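Local atomic coordinates of ribosomal RNA small subunit methyltransferase E (PDB entry 5VM8), a protein that probably methylates a uridine of 16S ribosomal RNA at N3, using S-adenosyl methionine as methyl donor, through a trefoil-knotted SPOUT domain joined to a PUA domain. Residues E209-Q212 with A213-G217; L101-S104 with V105-G108. All blocks are in the same frame, centred on the assembly; numbering follows the deposited sequence.

Interaction 1: residues E209-Q212 with A213-G217; sequences EEQQ and AFEAG
Ala213, Phe214, Glu215 and Ala216 each give their backbone N-H to the carbonyl four residues back, so Glu209 to Gln212 accept in turn along the last turns of helix 207-215; Phe214 N lies 2.8 Å from Glu210 O, with an angle at the hydrogen of 167°. Gly217 then ends the helix with positive phi in a Schellman motif, its N bonded to Phe214 O at 3.1 Å. Between side chains, Gln211 and Glu215 meet one turn apart. Gln211 is bent at chi2 (-67°), which carries its amide forward, toward the C-terminal end of the helix, NE2 lying 3.1 Å from Glu215 OE2 with amide and carboxylate planes 68° apart. Glu215 CG lies against the carbonyl of Gln211, 3.4 Å from its O. The other amide atom, Gln211 OE1, takes a weak hydrogen bond from Arg181, which also makes a cation-pi contact with Phe214. Glu209 and Glu210 turn away from this turn, Glu209 to the backbone N of Thr206 and Glu118, Glu210 to Ser178 and Asn180. The backbone bonds therefore carry the helix end, while the acidic side chains on its first turn tie it to neighbouring loops.

Interaction 2: residues L101-S104 with V105-G108; sequences LQKS and VELG
Lys103 and Glu106 form a salt bridge on the last turn of helix 94-106, the helix of a beta-alpha-beta unit between parallel strands 85-90 and 111-116 of the SPOUT methyltransferase domain. From CB, Glu106 starts 3.5 Å from Lys103 O. CG stands anti to its own carbonyl carbon (chi1 -64°) and runs beside Gln102 O, and the chain extends from there until CD faces the lysine ammonium. At the tip, OE2 receives Lys103 NZ at 2.9 Å on its syn lone pair, the side of OE1, and also rests 3.5 Å from Gln102 CG. The lysine reaches this point by bending at chi2 and chi4, so that it lies alongside the glutamate and points the same way. Its NZ gives a second hydrogen bond to Gln102 OE1 at 2.8 Å, approaching at a tilt from the amide plane. One ammonium thus joins an amide and a carboxylate, and its positive charge would be expected to favour the ionised form of Glu106.

The inner side of the turn is mostly apolar, with Ser104 among its buried residues: Val105 packs on Val140 and Ala143 of helix 128-147, and Ser104 and Leu107 touch Ile238 of helix 232-244. Backbone bonds from Glu106 N to Gln102 O and from Leu107 N to Lys103 O continue the helix, whereas Val105 N makes weak ones to Leu101 O and Gln102 O. Gly108 closes the helix as a Schellman motif with positive phi (95°). Beyond the helix, Val105 O accepts from Arg149 and Leu107 O from Gln242. Leu107 CG lies close against the carbonyl one turn back, 3.1 Å from Lys103 O.

In the fold
Interactions 1 and 2 both describe the C-terminal turn of a helix that ends in a glycine Schellman motif, and both helices belong to the methyltransferase domain. They do not touch: their centres are 26 Å apart and their nearest atoms about 18 Å. Interaction 2 lies close to the middle of the chain, its buried face wedged between helices 128-147 and 232-244 and strand 111-116, with a lysine-centred polar cluster on the more open side. Interaction 1 is peripheral, 24 Å from the chain centre, and rests on helix 161-165 and adjoining loops. There Glu209 and Glu210 find partners beyond the turn, whereas in interaction 2 the charged pair is closed within it.

Interaction 1: residues E209-Q212 with A213-G217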
ATOM      1  N   GLU A 209     -25.047  -2.459  -2.919  1.00 60.40           N
ATOM      2  CA  GLU A 209     -23.617  -2.653  -3.118  1.00 57.08           C
ATOM      3  C   GLU A 209     -23.192  -4.055  -2.703  1.00 55.25           C
ATOM      4  O   GLU A 209     -22.325  -4.657  -3.341  1.00 50.47           O
ATOM      5  CB  GLU A 209     -22.816  -1.586  -2.357  1.00 59.57           C
ATOM      6  CG  GLU A 209     -22.814  -0.204  -3.017  1.00 48.53           C
ATOM      7  CD  GLU A 209     -22.074   0.843  -2.209  1.00 59.36           C
ATOM      8  OE1 GLU A 209     -22.195   0.856  -0.962  1.00 59.53           O
ATOM      9  OE2 GLU A 209     -21.327   1.637  -2.815  1.00 59.58           O
ATOM     10  N   GLU A 210     -23.799  -4.597  -1.645  1.00 56.28           N
ATOM     11  CA  GLU A 210     -23.483  -5.962  -1.230  1.00 54.63           C
ATOM     12  C   GLU A 210     -23.955  -6.966  -2.270  1.00 57.72           C
ATOM     13  O   GLU A 210     -23.225  -7.909  -2.604  1.00 58.17           O
ATOM     14  CB  GLU A 210     -24.112  -6.252   0.127  1.00 45.58           C
ATOM     15  CG  GLU A 210     -23.509  -5.419   1.248  1.00 59.85           C
ATOM     16  CD  GLU A 210     -24.126  -5.734   2.599  1.00 67.73           C
ATOM     17  OE1 GLU A 210     -23.370  -5.955   3.559  1.00 60.51           O
ATOM     18  OE2 GLU A 210     -25.383  -5.743   2.693  1.00 79.31           O
ATOM     19  N   GLN A 211     -25.178  -6.778  -2.779  1.00 55.09           N
ATOM     20  CA  GLN A 211     -25.686  -7.634  -3.842  1.00 55.48           C
ATOM     21  C   GLN A 211     -24.764  -7.637  -5.047  1.00 49.24           C
ATOM     22  O   GLN A 211     -24.472  -8.698  -5.612  1.00 56.19           O
ATOM     23  CB  GLN A 211     -27.085  -7.196  -4.251  1.00 64.60           C
ATOM     24  CG  GLN A 211     -28.181  -7.974  -3.573  1.00 74.58           C
ATOM     25  CD  GLN A 211     -28.221  -9.429  -3.990  1.00 75.21           C
ATOM     26  OE1 GLN A 211     -28.619 -10.284  -3.207  1.00 76.88           O
ATOM     27  NE2 GLN A 211     -27.842  -9.713  -5.234  1.00 74.36           N
ATOM     28  N   GLN A 212     -24.289  -6.464  -5.457  1.00 48.62           N
ATOM     29  CA  GLN A 212     -23.419  -6.425  -6.623  1.00 51.93           C
ATOM     30  C   GLN A 212     -22.156  -7.239  -6.382  1.00 48.67           C
ATOM     31  O   GLN A 212     -21.742  -8.017  -7.246  1.00 49.76           O
ATOM     32  CB  GLN A 212     -23.098  -4.973  -6.989  1.00 53.37           C
ATOM     33  CG  GLN A 212     -24.224  -4.305  -7.805  1.00 61.97           C
ATOM     34  CD  GLN A 212     -24.288  -2.780  -7.661  1.00 70.41           C
ATOM     35  OE1 GLN A 212     -23.279  -2.118  -7.425  1.00 66.25           O
ATOM     36  NE2 GLN A 212     -25.491  -2.221  -7.818  1.00 83.12           N
ATOM     37  N   ALA A 213     -21.571  -7.110  -5.184  1.00 45.01           N
ATOM     38  CA  ALA A 213     -20.383  -7.873  -4.828  1.00 43.42           C
ATOM     39  C   ALA A 213     -20.691  -9.362  -4.796  1.00 43.99           C
ATOM     40  O   ALA A 213     -19.949 -10.166  -5.371  1.00 49.30           O
ATOM     41  CB  ALA A 213     -19.831  -7.387  -3.482  1.00 36.19           C
ATOM     42  N   PHE A 214     -21.821  -9.740  -4.201  1.00 47.46           N
ATOM     43  CA  PHE A 214     -22.225 -11.145  -4.195  1.00 52.62           C
ATOM     44  C   PHE A 214     -22.363 -11.679  -5.629  1.00 57.42           C
ATOM     45  O   PHE A 214     -21.902 -12.784  -5.948  1.00 59.51           O
ATOM     46  CB  PHE A 214     -23.536 -11.277  -3.405  1.00 62.17           C
ATOM     47  CG  PHE A 214     -24.075 -12.692  -3.299  1.00 71.70           C
ATOM     48  CD1 PHE A 214     -24.710 -13.304  -4.366  1.00 72.49           C
ATOM     49  CD2 PHE A 214     -23.968 -13.397  -2.103  1.00 69.36           C
ATOM     50  CE1 PHE A 214     -25.194 -14.592  -4.251  1.00 74.12           C
ATOM     51  CE2 PHE A 214     -24.459 -14.679  -1.985  1.00 68.84           C
ATOM     52  CZ  PHE A 214     -25.073 -15.277  -3.060  1.00 71.86           C
ATOM     53  N   GLU A 215     -23.016 -10.913  -6.505  1.00 55.72           N
ATOM     54  CA  GLU A 215     -23.140 -11.319  -7.908  1.00 54.00           C
ATOM     55  C   GLU A 215     -21.797 -11.308  -8.643  1.00 50.11           C
ATOM     56  O   GLU A 215     -21.596 -12.089  -9.576  1.00 51.89           O
ATOM     57  CB  GLU A 215     -24.160 -10.421  -8.613  1.00 60.77           C
ATOM     58  CG  GLU A 215     -25.585 -10.648  -8.148  1.00 65.71           C
ATOM     59  CD  GLU A 215     -26.506  -9.544  -8.599  1.00 76.15           C
ATOM     60  OE1 GLU A 215     -26.008  -8.605  -9.259  1.00 82.56           O
ATOM     61  OE2 GLU A 215     -27.721  -9.620  -8.313  1.00 80.25           O
ATOM     62  N   ALA A 216     -20.877 -10.417  -8.277  1.00 44.48           N
ATOM     63  CA  ALA A 216     -19.540 -10.447  -8.874  1.00 48.82           C
ATOM     64  C   ALA A 216     -18.671 -11.589  -8.337  1.00 49.32           C
ATOM     65  O   ALA A 216     -17.485 -11.653  -8.667  1.00 47.74           O
ATOM     66  CB  ALA A 216     -18.812  -9.120  -8.646  1.00 44.22           C
ATOM     67  N   GLY A 217     -19.220 -12.465  -7.505  1.00 48.41           N
ATOM     68  CA  GLY A 217     -18.473 -13.590  -6.986  1.00 47.22           C
ATOM     69  C   GLY A 217     -17.694 -13.328  -5.716  1.00 49.27           C
ATOM     70  O   GLY A 217     -16.834 -14.136  -5.367  1.00 48.39           O
TER

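Interaction 2: residues L101-S104 with V105-G108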
ATOM      1  N   LEU A 101      -3.997   3.323   4.690  1.00 33.82           N
ATOM      2  CA  LEU A 101      -2.972   3.247   3.659  1.00 34.87           C
ATOM      3  C   LEU A 101      -1.606   2.945   4.267  1.00 37.97           C
ATOM      4  O   LEU A 101      -0.853   2.114   3.749  1.00 42.23           O
ATOM      5  CB  LEU A 101      -2.952   4.548   2.854  1.00 38.75           C
ATOM      6  CG  LEU A 101      -4.125   4.683   1.868  1.00 43.94           C
ATOM      7  CD1 LEU A 101      -4.309   6.110   1.383  1.00 45.12           C
ATOM      8  CD2 LEU A 101      -3.910   3.771   0.656  1.00 39.79           C
ATOM      9  N   GLN A 102      -1.256   3.629   5.355  1.00 33.20           N
ATOM     10  CA  GLN A 102       0.067   3.444   5.939  1.00 32.02           C
ATOM     11  C   GLN A 102       0.238   2.044   6.529  1.00 35.39           C
ATOM     12  O   GLN A 102       1.225   1.358   6.240  1.00 42.44           O
ATOM     13  CB  GLN A 102       0.325   4.496   7.008  1.00 34.33           C
ATOM     14  CG  GLN A 102       1.668   4.281   7.734  1.00 37.59           C
ATOM     15  CD  GLN A 102       1.887   5.309   8.820  1.00 42.11           C
ATOM     16  OE1 GLN A 102       1.394   5.167   9.939  1.00 46.65           O
ATOM     17  NE2 GLN A 102       2.597   6.365   8.486  1.00 37.54           N
ATOM     18  N   LYS A 103      -0.714   1.597   7.363  1.00 26.65           N
ATOM     19  CA  LYS A 103      -0.509   0.337   8.073  1.00 27.79           C
ATOM     20  C   LYS A 103      -0.651  -0.856   7.142  1.00 37.06           C
ATOM     21  O   LYS A 103       0.018  -1.876   7.339  1.00 48.99           O
ATOM     22  CB  LYS A 103      -1.465   0.212   9.261  1.00 29.35           C
ATOM     23  CG  LYS A 103      -0.934   0.862  10.544  1.00 32.40           C
ATOM     24  CD  LYS A 103      -0.684   2.341  10.322  1.00 34.81           C
ATOM     25  CE  LYS A 103      -0.225   3.047  11.553  1.00 37.44           C
ATOM     26  NZ  LYS A 103       1.269   2.936  11.636  1.00 36.06           N
ATOM     27  N   SER A 104      -1.502  -0.745   6.116  1.00 34.99           N
ATOM     28  CA  SER A 104      -1.651  -1.826   5.162  1.00 30.42           C
ATOM     29  C   SER A 104      -0.351  -2.053   4.386  1.00 31.64           C
ATOM     30  O   SER A 104      -0.039  -3.197   4.010  1.00 38.42           O
ATOM     31  CB  SER A 104      -2.870  -1.549   4.251  1.00 34.29           C
ATOM     32  OG  SER A 104      -2.552  -0.747   3.134  1.00 44.23           O
ATOM     33  N   VAL A 105       0.412  -0.982   4.143  1.00 31.07           N
ATOM     34  CA  VAL A 105       1.737  -1.100   3.529  1.00 32.12           C
ATOM     35  C   VAL A 105       2.715  -1.773   4.488  1.00 42.71           C
ATOM     36  O   VAL A 105       3.485  -2.648   4.087  1.00 50.25           O
ATOM     37  CB  VAL A 105       2.253   0.284   3.080  1.00 32.31           C
ATOM     38  CG1 VAL A 105       3.713   0.193   2.649  1.00 36.96           C
ATOM     39  CG2 VAL A 105       1.377   0.839   1.927  1.00 36.57           C
ATOM     40  N   GLU A 106       2.717  -1.369   5.761  1.00 47.59           N
ATOM     41  CA  GLU A 106       3.562  -2.054   6.735  1.00 44.20           C
ATOM     42  C   GLU A 106       3.218  -3.532   6.799  1.00 43.19           C
ATOM     43  O   GLU A 106       4.109  -4.366   6.991  1.00 48.50           O
ATOM     44  CB  GLU A 106       3.427  -1.454   8.137  1.00 44.49           C
ATOM     45  CG  GLU A 106       3.894  -0.009   8.288  1.00 44.16           C
ATOM     46  CD  GLU A 106       3.473   0.586   9.641  1.00 49.88           C
ATOM     47  OE1 GLU A 106       3.532  -0.134  10.665  1.00 53.42           O
ATOM     48  OE2 GLU A 106       2.991   1.723   9.678  1.00 43.40           O
ATOM     49  N   LEU A 107       1.934  -3.878   6.638  1.00 37.94           N
ATOM     50  CA  LEU A 107       1.500  -5.268   6.706  1.00 35.59           C
ATOM     51  C   LEU A 107       1.645  -5.996   5.376  1.00 39.31           C
ATOM     52  O   LEU A 107       1.232  -7.153   5.276  1.00 43.50           O
ATOM     53  CB  LEU A 107       0.060  -5.344   7.191  1.00 37.67           C
ATOM     54  CG  LEU A 107      -0.114  -4.760   8.590  1.00 39.76           C
ATOM     55  CD1 LEU A 107      -1.568  -4.493   8.900  1.00 35.23           C
ATOM     56  CD2 LEU A 107       0.474  -5.710   9.644  1.00 38.72           C
ATOM     57  N   GLY A 108       2.199  -5.350   4.354  1.00 35.17           N
ATOM     58  CA  GLY A 108       2.638  -6.038   3.163  1.00 32.81           C
ATOM     59  C   GLY A 108       1.666  -6.081   2.005  1.00 36.78           C
ATOM     60  O   GLY A 108       1.864  -6.892   1.091  1.00 43.10           O
TER